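DNA helicase uvsW (Enterobacteria phage T4, PDB 1RIF) couples ATP hydrolysis to 3'-5' translocation and unwinding of duplex DNA, and catalyses Holliday-junction branch migration in phage recombination-dependent repair. Local coordinates at residues F223-C234 against G248-S259; A237-I246 against I269-G277. The protein carries 1 engineered substitution. One frame throughout, in Å; residues are numbered along the deposited sequence.

Contact 1: F223-C234 against G248-S259; sequences FSQFGMMMNDEC and GLNNCMFKFGLS. With AU (gold ion), chain D.
M228 lies obliquely across F254: its chain runs straight out with CG anti to the backbone N (chi1 178°), and the bend at chi3 returns CE to the root of the F254 ring and to the in-plane edge of F256, where CE meets CE1 at 3.9 Å. M230 instead lies alongside F256, pointing the same way, with its CG at that ring's edge. This face of the sheet is covered by helix 141-155 through Y152 and L148. On the other face, M229 bends at chi2 and chi3, which sets its CE against K255 CD (3.6 Å) and, crossing at about a right angle, against L249 CD1. The strands that carry these side chains run parallel to within 5°, with a ladder from F254 N and G227 O (3.0 Å) to E233 N and L258 O (2.7 Å). L258 O also accepts from C234 N, above the carbonyl plane. At the loop end, N251 ND2 donates almost straight to S224 O (2.8 Å, 170° at the hydrogen), and a water joins F223 O, F226 O and N251 N. C234 SG holds a gold ion at 2.5 Å, and D232 and E233 form salt bridges with R141, an engineered residue in the predicted ATP-binding loop. D232, E233 and C234 are the first three residues of the predicted DEAH box at the carboxyl end of strand 226-232, its usual place in the parallel core of a superfamily 2 helicase.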
loop_
_atom_site.group_PDB
_atom_site.type_symbol
_atom_site.label_atom_id
_atom_site.label_comp_id
_atom_site.label_asym_id
_atom_site.label_seq_id
_atom_site.Cartn_x
_atom_site.Cartn_y
_atom_site.Cartn_z
ATOM N N PHE A 223 -13.116 0.209 4.540
ATOM C CA PHE A 223 -11.673 0.428 4.550
ATOM C C PHE A 223 -11.163 1.450 5.563
ATOM O O PHE A 223 -9.954 1.567 5.761
ATOM C CB PHE A 223 -11.193 0.828 3.149
ATOM C CG PHE A 223 -11.441 -0.225 2.101
ATOM C CD1 PHE A 223 -12.680 -0.321 1.466
ATOM C CD2 PHE A 223 -10.451 -1.147 1.780
ATOM C CE1 PHE A 223 -12.930 -1.323 0.529
ATOM C CE2 PHE A 223 -10.692 -2.157 0.841
ATOM C CZ PHE A 223 -11.933 -2.245 0.215
ATOM N N SER A 224 -12.067 2.182 6.212
ATOM C CA SER A 224 -11.652 3.200 7.186
ATOM C C SER A 224 -11.006 2.602 8.438
ATOM O O SER A 224 -10.227 3.264 9.118
ATOM C CB SER A 224 -12.850 4.059 7.598
ATOM O OG SER A 224 -13.441 4.680 6.469
ATOM N N GLN A 225 -11.329 1.344 8.723
ATOM C CA GLN A 225 -10.809 0.647 9.896
ATOM C C GLN A 225 -9.354 0.220 9.808
ATOM O O GLN A 225 -8.781 -0.191 10.811
ATOM C CB GLN A 225 -11.656 -0.591 10.180
ATOM C CG GLN A 225 -11.757 -1.552 9.011
ATOM C CD GLN A 225 -12.702 -2.704 9.295
ATOM O OE1 GLN A 225 -13.362 -3.223 8.391
ATOM N NE2 GLN A 225 -12.763 -3.117 10.555
ATOM N N PHE A 226 -8.747 0.327 8.630
ATOM C CA PHE A 226 -7.363 -0.106 8.483
ATOM C C PHE A 226 -6.288 0.955 8.633
ATOM O O PHE A 226 -6.383 2.035 8.052
ATOM C CB PHE A 226 -7.196 -0.839 7.150
ATOM C CG PHE A 226 -8.064 -2.055 7.035
ATOM C CD1 PHE A 226 -9.251 -2.017 6.305
ATOM C CD2 PHE A 226 -7.735 -3.222 7.720
ATOM C CE1 PHE A 226 -10.098 -3.123 6.265
ATOM C CE2 PHE A 226 -8.578 -4.335 7.688
ATOM C CZ PHE A 226 -9.762 -4.285 6.960
ATOM N N GLY A 227 -5.272 0.637 9.436
ATOM C CA GLY A 227 -4.167 1.552 9.646
ATOM C C GLY A 227 -2.966 1.133 8.809
ATOM O O GLY A 227 -2.078 1.936 8.507
ATOM N N MET A 228 -2.942 -0.143 8.443
ATOM C CA MET A 228 -1.870 -0.694 7.631
ATOM C C MET A 228 -2.458 -1.667 6.622
ATOM O O MET A 228 -3.404 -2.381 6.922
ATOM C CB MET A 228 -0.846 -1.422 8.505
ATOM C CG MET A 228 0.282 -2.077 7.719
ATOM S SD MET A 228 1.445 -3.009 8.758
ATOM C CE MET A 228 2.460 -1.667 9.411
ATOM N N MET A 229 -1.899 -1.674 5.417
ATOM C CA MET A 229 -2.354 -2.559 4.344
ATOM C C MET A 229 -1.140 -3.037 3.554
ATOM O O MET A 229 -0.215 -2.267 3.278
ATOM C CB MET A 229 -3.340 -1.816 3.419
ATOM C CG MET A 229 -3.857 -2.604 2.212
ATOM S SD MET A 229 -2.740 -2.645 0.759
ATOM C CE MET A 229 -2.900 -0.977 0.150
ATOM N N MET A 230 -1.154 -4.318 3.210
ATOM C CA MET A 230 -0.086 -4.940 2.444
ATOM C C MET A 230 -0.670 -5.778 1.309
ATOM O O MET A 230 -1.715 -6.423 1.464
ATOM C CB MET A 230 0.740 -5.875 3.331
ATOM C CG MET A 230 1.470 -5.233 4.481
ATOM S SD MET A 230 1.981 -6.524 5.634
ATOM C CE MET A 230 1.195 -5.987 7.129
ATOM N N ASN A 231 0.022 -5.776 0.174
ATOM C CA ASN A 231 -0.390 -6.570 -0.974
ATOM C C ASN A 231 0.837 -7.323 -1.493
ATOM O O ASN A 231 1.742 -6.728 -2.083
ATOM C CB ASN A 231 -0.980 -5.674 -2.071
ATOM C CG ASN A 231 -1.395 -6.462 -3.320
ATOM O OD1 ASN A 231 -1.692 -7.660 -3.257
ATOM N ND2 ASN A 231 -1.436 -5.780 -4.452
ATOM N N ASP A 232 0.877 -8.627 -1.234
ATOM C CA ASP A 232 1.977 -9.461 -1.691
ATOM C C ASP A 232 1.715 -9.761 -3.170
ATOM O O ASP A 232 0.633 -10.212 -3.520
ATOM C CB ASP A 232 2.032 -10.754 -0.865
ATOM C CG ASP A 232 3.289 -11.568 -1.129
ATOM O OD1 ASP A 232 4.402 -11.006 -1.072
ATOM O OD2 ASP A 232 3.169 -12.779 -1.394
ATOM N N GLU A 233 2.714 -9.503 -4.015
ATOM C CA GLU A 233 2.625 -9.686 -5.469
ATOM C C GLU A 233 1.760 -8.554 -6.008
ATOM O O GLU A 233 0.839 -8.772 -6.784
ATOM C CB GLU A 233 1.980 -11.028 -5.833
ATOM C CG GLU A 233 2.754 -12.233 -5.394
ATOM C CD GLU A 233 4.092 -12.348 -6.091
ATOM O OE1 GLU A 233 4.912 -11.414 -5.983
ATOM O OE2 GLU A 233 4.327 -13.381 -6.752
ATOM N N CYS A 234 2.064 -7.338 -5.587
ATOM C CA CYS A 234 1.282 -6.184 -6.009
ATOM C C CYS A 234 1.315 -5.933 -7.510
ATOM O O CYS A 234 0.510 -5.161 -8.023
ATOM C CB CYS A 234 1.724 -4.925 -5.244
ATOM S SG CYS A 234 3.521 -4.647 -5.086
ATOM N N GLY A 248 -10.973 4.593 -0.142
ATOM C CA GLY A 248 -11.527 4.021 1.075
ATOM C C GLY A 248 -10.528 3.897 2.214
ATOM O O GLY A 248 -10.909 3.926 3.385
ATOM N N LEU A 249 -9.251 3.750 1.879
ATOM C CA LEU A 249 -8.202 3.618 2.888
ATOM C C LEU A 249 -7.725 5.007 3.296
ATOM O O LEU A 249 -6.561 5.361 3.099
ATOM C CB LEU A 249 -7.027 2.817 2.317
ATOM C CG LEU A 249 -7.294 1.352 1.969
ATOM C CD1 LEU A 249 -6.206 0.840 1.040
ATOM C CD2 LEU A 249 -7.360 0.525 3.246
ATOM N N ASN A 250 -8.627 5.794 3.872
ATOM C CA ASN A 250 -8.288 7.156 4.256
ATOM C C ASN A 250 -7.520 7.255 5.567
ATOM O O ASN A 250 -6.955 8.294 5.870
ATOM C CB ASN A 250 -9.562 8.009 4.313
ATOM C CG ASN A 250 -10.522 7.553 5.386
ATOM O OD1 ASN A 250 -10.824 6.365 5.501
ATOM N ND2 ASN A 250 -11.015 8.499 6.179
ATOM N N ASN A 251 -7.501 6.169 6.334
ATOM C CA ASN A 251 -6.780 6.133 7.604
ATOM C C ASN A 251 -5.568 5.208 7.532
ATOM O O ASN A 251 -4.912 4.975 8.548
ATOM C CB ASN A 251 -7.686 5.632 8.735
ATOM C CG ASN A 251 -8.831 6.570 9.025
ATOM O OD1 ASN A 251 -8.635 7.779 9.157
ATOM N ND2 ASN A 251 -10.034 6.022 9.140
ATOM N N CYS A 252 -5.281 4.693 6.336
ATOM C CA CYS A 252 -4.179 3.753 6.125
ATOM C C CYS A 252 -2.800 4.390 6.020
ATOM O O CYS A 252 -2.245 4.556 4.934
ATOM C CB CYS A 252 -4.446 2.905 4.881
ATOM S SG CYS A 252 -3.724 1.256 4.983
ATOM N N MET A 253 -2.247 4.700 7.188
ATOM C CA MET A 253 -0.952 5.329 7.333
ATOM C C MET A 253 0.173 4.480 6.732
ATOM O O MET A 253 1.110 5.013 6.132
ATOM C CB MET A 253 -0.711 5.569 8.823
ATOM C CG MET A 253 0.380 6.557 9.164
ATOM S SD MET A 253 0.815 6.420 10.921
ATOM C CE MET A 253 -0.810 5.980 11.664
ATOM N N PHE A 254 0.087 3.164 6.902
ATOM C CA PHE A 254 1.105 2.273 6.354
ATOM C C PHE A 254 0.534 1.488 5.185
ATOM O O PHE A 254 -0.568 0.954 5.260
ATOM C CB PHE A 254 1.615 1.270 7.404
ATOM C CG PHE A 254 2.314 1.902 8.577
ATOM C CD1 PHE A 254 1.594 2.311 9.700
ATOM C CD2 PHE A 254 3.693 2.097 8.555
ATOM C CE1 PHE A 254 2.233 2.902 10.782
ATOM C CE2 PHE A 254 4.346 2.687 9.632
ATOM C CZ PHE A 254 3.611 3.092 10.752
ATOM N N LYS A 255 1.290 1.431 4.098
ATOM C CA LYS A 255 0.877 0.696 2.921
ATOM C C LYS A 255 2.112 0.129 2.274
ATOM O O LYS A 255 3.078 0.850 2.043
ATOM C CB LYS A 255 0.114 1.598 1.945
ATOM C CG LYS A 255 -1.306 1.891 2.410
ATOM C CD LYS A 255 -2.198 2.406 1.289
ATOM C CE LYS A 255 -1.847 3.820 0.897
ATOM N NZ LYS A 255 -2.722 4.282 -0.202
ATOM N N PHE A 256 2.084 -1.173 2.002
ATOM C CA PHE A 256 3.217 -1.852 1.389
ATOM C C PHE A 256 2.841 -2.793 0.257
ATOM O O PHE A 256 1.867 -3.537 0.336
ATOM C CB PHE A 256 3.999 -2.648 2.443
ATOM C CG PHE A 256 4.434 -1.820 3.623
ATOM C CD1 PHE A 256 3.874 -2.026 4.877
ATOM C CD2 PHE A 256 5.379 -0.814 3.470
ATOM C CE1 PHE A 256 4.252 -1.234 5.965
ATOM C CE2 PHE A 256 5.760 -0.024 4.544
ATOM C CZ PHE A 256 5.194 -0.233 5.794
ATOM N N GLY A 257 3.627 -2.729 -0.809
ATOM C CA GLY A 257 3.435 -3.617 -1.936
ATOM C C GLY A 257 4.710 -4.441 -1.962
ATOM O O GLY A 257 5.791 -3.893 -1.770
ATOM N N LEU A 258 4.605 -5.749 -2.148
ATOM C CA LEU A 258 5.802 -6.591 -2.204
ATOM C C LEU A 258 5.833 -7.299 -3.552
ATOM O O LEU A 258 4.843 -7.912 -3.972
ATOM C CB LEU A 258 5.814 -7.622 -1.069
ATOM C CG LEU A 258 6.015 -7.065 0.341
ATOM C CD1 LEU A 258 4.692 -6.504 0.875
ATOM C CD2 LEU A 258 6.537 -8.173 1.243
ATOM N N SER A 259 6.969 -7.226 -4.234
ATOM C CA SER A 259 7.044 -7.842 -5.540
ATOM C C SER A 259 8.454 -7.950 -6.077
ATOM O O SER A 259 9.262 -7.045 -5.909
ATOM C CB SER A 259 6.182 -7.031 -6.512
ATOM O OG SER A 259 6.329 -7.477 -7.840
HETATM AU AU AU D . 3.977 -3.728 -7.393
HETATM O O HOH W 1 -8.149 3.429 5.997
#

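Contact 2: A237-I246 against I269-G277; sequences ATGKSISSII and IMQYVGMFG
With CG1 of I242 beside its backbone N (chi1 -65°) and chi2 extended, CD1 reaches over one face of the Y272 ring, while CG2, on the other branch, meets M275 CB at 3.6 Å. The CD1 methyl lies 4.0 Å from the Y272 ring centroid and 20° off the ring normal, a CH-pi contact displaced toward the rim near CE2. At the ring's far end Y272 OH donates to A237 O (2.6 Å), with that oxygen in the plane of the ring at its edge. R263 is a further polar partner of the hydroxyl. Two helices of the ATP-binding helicase domain are joined here: 239-245, the crossover helix that follows the DEAH box, and 269-276, beyond the next strand. Their axes pass 10.4 Å apart at 34°, and the gap is filled by side chains. M275 supplies much of the filling at the far end, its chain bent at chi2 and chi3. The M275 and I246 side chains run past each other in opposite directions, with M275 SD 3.8 Å from I246 CG1; the M275 side chain crosses that of I245 at about a right angle, bringing M275 CE 3.7 Å from I245 CG1. W212 and V215 of helix 212-215 pack on I245 from outside the pair. At the start of helix 239-245, T238 is the N-cap, its OG1 accepting from S241 N at 3.2 Å.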
loop_
_atom_site.group_PDB
_atom_site.type_symbol
_atom_site.label_atom_id
_atom_site.label_comp_id
_atom_site.label_asym_id
_atom_site.label_seq_id
_atom_site.Cartn_x
_atom_site.Cartn_y
_atom_site.Cartn_z
ATOM N N ALA A 237 -1.863 -6.819 -9.208
ATOM C CA ALA A 237 -3.022 -5.973 -8.955
ATOM C C ALA A 237 -3.335 -5.161 -10.207
ATOM O O ALA A 237 -2.425 -4.755 -10.928
ATOM C CB ALA A 237 -2.736 -5.042 -7.789
ATOM N N THR A 238 -4.620 -4.931 -10.470
ATOM C CA THR A 238 -5.025 -4.140 -11.635
ATOM C C THR A 238 -5.324 -2.697 -11.229
ATOM O O THR A 238 -5.567 -2.401 -10.054
ATOM C CB THR A 238 -6.275 -4.717 -12.325
ATOM O OG1 THR A 238 -7.408 -4.572 -11.462
ATOM C CG2 THR A 238 -6.073 -6.192 -12.652
ATOM N N GLY A 239 -5.300 -1.806 -12.215
ATOM C CA GLY A 239 -5.555 -0.403 -11.959
ATOM C C GLY A 239 -6.977 -0.187 -11.522
ATOM O O GLY A 239 -7.279 0.755 -10.796
ATOM N N LYS A 240 -7.853 -1.073 -11.973
ATOM C CA LYS A 240 -9.260 -0.999 -11.625
ATOM C C LYS A 240 -9.438 -1.291 -10.139
ATOM O O LYS A 240 -10.176 -0.591 -9.441
ATOM C CB LYS A 240 -10.057 -1.995 -12.466
ATOM C CG LYS A 240 -11.561 -1.901 -12.265
ATOM C CD LYS A 240 -12.315 -2.799 -13.239
ATOM C CE LYS A 240 -12.273 -2.230 -14.669
ATOM N NZ LYS A 240 -10.890 -2.040 -15.244
ATOM N N SER A 241 -8.753 -2.326 -9.657
ATOM C CA SER A 241 -8.819 -2.699 -8.249
ATOM C C SER A 241 -8.285 -1.553 -7.394
ATOM O O SER A 241 -8.949 -1.089 -6.467
ATOM C CB SER A 241 -7.988 -3.962 -7.991
ATOM O OG SER A 241 -8.629 -5.112 -8.506
ATOM N N ILE A 242 -7.079 -1.101 -7.717
ATOM C CA ILE A 242 -6.438 -0.015 -6.990
ATOM C C ILE A 242 -7.325 1.212 -6.919
ATOM O O ILE A 242 -7.648 1.687 -5.831
ATOM C CB ILE A 242 -5.095 0.380 -7.654
ATOM C CG1 ILE A 242 -4.104 -0.790 -7.548
ATOM C CG2 ILE A 242 -4.544 1.648 -7.009
ATOM C CD1 ILE A 242 -2.807 -0.584 -8.308
ATOM N N SER A 243 -7.732 1.727 -8.074
ATOM C CA SER A 243 -8.568 2.914 -8.074
ATOM C C SER A 243 -9.906 2.654 -7.397
ATOM O O SER A 243 -10.585 3.588 -6.970
ATOM C CB SER A 243 -8.768 3.442 -9.506
ATOM O OG SER A 243 -9.255 2.448 -10.380
ATOM N N SER A 244 -10.266 1.381 -7.265
ATOM C CA SER A 244 -11.526 0.999 -6.637
ATOM C C SER A 244 -11.543 1.107 -5.101
ATOM O O SER A 244 -12.573 1.444 -4.521
ATOM C CB SER A 244 -11.896 -0.427 -7.056
ATOM O OG SER A 244 -13.191 -0.763 -6.612
ATOM N N ILE A 245 -10.414 0.837 -4.445
ATOM C CA ILE A 245 -10.359 0.892 -2.980
ATOM C C ILE A 245 -9.429 1.943 -2.379
ATOM O O ILE A 245 -9.439 2.143 -1.165
ATOM C CB ILE A 245 -9.905 -0.462 -2.359
ATOM C CG1 ILE A 245 -8.434 -0.723 -2.699
ATOM C CG2 ILE A 245 -10.776 -1.603 -2.868
ATOM C CD1 ILE A 245 -7.781 -1.822 -1.861
ATOM N N ILE A 246 -8.629 2.606 -3.206
ATOM C CA ILE A 246 -7.673 3.587 -2.705
ATOM C C ILE A 246 -8.259 4.712 -1.841
ATOM O O ILE A 246 -7.700 5.046 -0.794
ATOM C CB ILE A 246 -6.849 4.191 -3.874
ATOM C CG1 ILE A 246 -5.684 5.014 -3.317
ATOM C CG2 ILE A 246 -7.759 5.017 -4.785
ATOM C CD1 ILE A 246 -4.653 5.425 -4.367
ATOM N N ILE A 269 2.740 2.131 -14.157
ATOM C CA ILE A 269 3.602 2.053 -12.970
ATOM C C ILE A 269 3.276 3.183 -11.993
ATOM O O ILE A 269 3.425 3.050 -10.778
ATOM C CB ILE A 269 5.106 2.161 -13.339
ATOM C CG1 ILE A 269 5.964 2.133 -12.070
ATOM C CG2 ILE A 269 5.373 3.452 -14.109
ATOM C CD1 ILE A 269 5.881 0.833 -11.292
ATOM N N MET A 270 2.819 4.296 -12.549
ATOM C CA MET A 270 2.477 5.478 -11.778
ATOM C C MET A 270 1.395 5.250 -10.710
ATOM O O MET A 270 1.478 5.813 -9.619
ATOM C CB MET A 270 2.055 6.582 -12.746
ATOM C CG MET A 270 2.001 7.963 -12.149
ATOM S SD MET A 270 1.989 9.227 -13.436
ATOM C CE MET A 270 3.567 10.058 -13.122
ATOM N N GLN A 271 0.389 4.432 -11.000
ATOM C CA GLN A 271 -0.646 4.218 -9.998
ATOM C C GLN A 271 -0.315 3.155 -8.960
ATOM O O GLN A 271 -1.076 2.951 -8.016
ATOM C CB GLN A 271 -2.014 3.936 -10.640
ATOM C CG GLN A 271 -2.125 2.704 -11.483
ATOM C CD GLN A 271 -3.564 2.454 -11.937
ATOM O OE1 GLN A 271 -3.802 1.682 -12.865
ATOM N NE2 GLN A 271 -4.530 3.099 -11.271
ATOM N N TYR A 272 0.822 2.482 -9.121
ATOM C CA TYR A 272 1.230 1.493 -8.135
ATOM C C TYR A 272 2.016 2.245 -7.068
ATOM O O TYR A 272 1.931 1.920 -5.888
ATOM C CB TYR A 272 2.067 0.369 -8.772
ATOM C CG TYR A 272 1.256 -0.525 -9.699
ATOM C CD1 TYR A 272 0.940 -0.114 -10.997
ATOM C CD2 TYR A 272 0.748 -1.752 -9.258
ATOM C CE1 TYR A 272 0.135 -0.896 -11.830
ATOM C CE2 TYR A 272 -0.057 -2.542 -10.083
ATOM C CZ TYR A 272 -0.361 -2.103 -11.370
ATOM O OH TYR A 272 -1.174 -2.858 -12.194
ATOM N N VAL A 273 2.765 3.269 -7.472
ATOM C CA VAL A 273 3.514 4.056 -6.495
ATOM C C VAL A 273 2.532 5.010 -5.817
ATOM O O VAL A 273 2.740 5.435 -4.683
ATOM C CB VAL A 273 4.672 4.860 -7.146
ATOM C CG1 VAL A 273 5.481 3.951 -8.055
ATOM C CG2 VAL A 273 4.139 6.028 -7.910
ATOM N N GLY A 274 1.448 5.330 -6.520
ATOM C CA GLY A 274 0.431 6.198 -5.953
ATOM C C GLY A 274 -0.323 5.450 -4.865
ATOM O O GLY A 274 -0.810 6.043 -3.910
ATOM N N MET A 275 -0.409 4.130 -5.008
ATOM C CA MET A 275 -1.104 3.291 -4.042
ATOM C C MET A 275 -0.181 2.722 -2.964
ATOM O O MET A 275 -0.596 2.562 -1.821
ATOM C CB MET A 275 -1.800 2.132 -4.761
ATOM C CG MET A 275 -2.428 1.083 -3.836
ATOM S SD MET A 275 -3.785 1.720 -2.820
ATOM C CE MET A 275 -4.882 0.313 -2.764
ATOM N N PHE A 276 1.069 2.433 -3.324
ATOM C CA PHE A 276 2.016 1.832 -2.388
ATOM C C PHE A 276 3.268 2.607 -1.963
ATOM O O PHE A 276 3.986 2.157 -1.073
ATOM C CB PHE A 276 2.472 0.476 -2.938
ATOM C CG PHE A 276 1.366 -0.525 -3.079
ATOM C CD1 PHE A 276 0.889 -0.877 -4.337
ATOM C CD2 PHE A 276 0.785 -1.100 -1.949
ATOM C CE1 PHE A 276 -0.156 -1.781 -4.474
ATOM C CE2 PHE A 276 -0.259 -2.003 -2.071
ATOM C CZ PHE A 276 -0.736 -2.347 -3.336
ATOM N N GLY A 277 3.551 3.742 -2.591
ATOM C CA GLY A 277 4.742 4.496 -2.230
ATOM C C GLY A 277 5.932 4.218 -3.135
ATOM O O GLY A 277 5.869 3.375 -4.036
#

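In the fold
This chain is the N-terminal part of UvsW and holds its ATP-binding, P-loop NTPase-type helicase domain. Both contacts are largely buried; the centre of contact 1 lies about 4 Å from that of the chain, against 8 Å for contact 2. S224 and N251 at the loop end of contact 1, and T238 in contact 2, reach the surface. Helix 239-245 of contact 2 is the crossover between the strands of contact 1. Contact 1 is held by a run of backbone hydrogen bonds; contact 2 rests on apolar side chains, a CH-pi contact and one side-chain-to-backbone hydrogen bond. The two meet where F223 CZ lies 3.4 Å from I245 CG2 and M275 and F276 pack against M229.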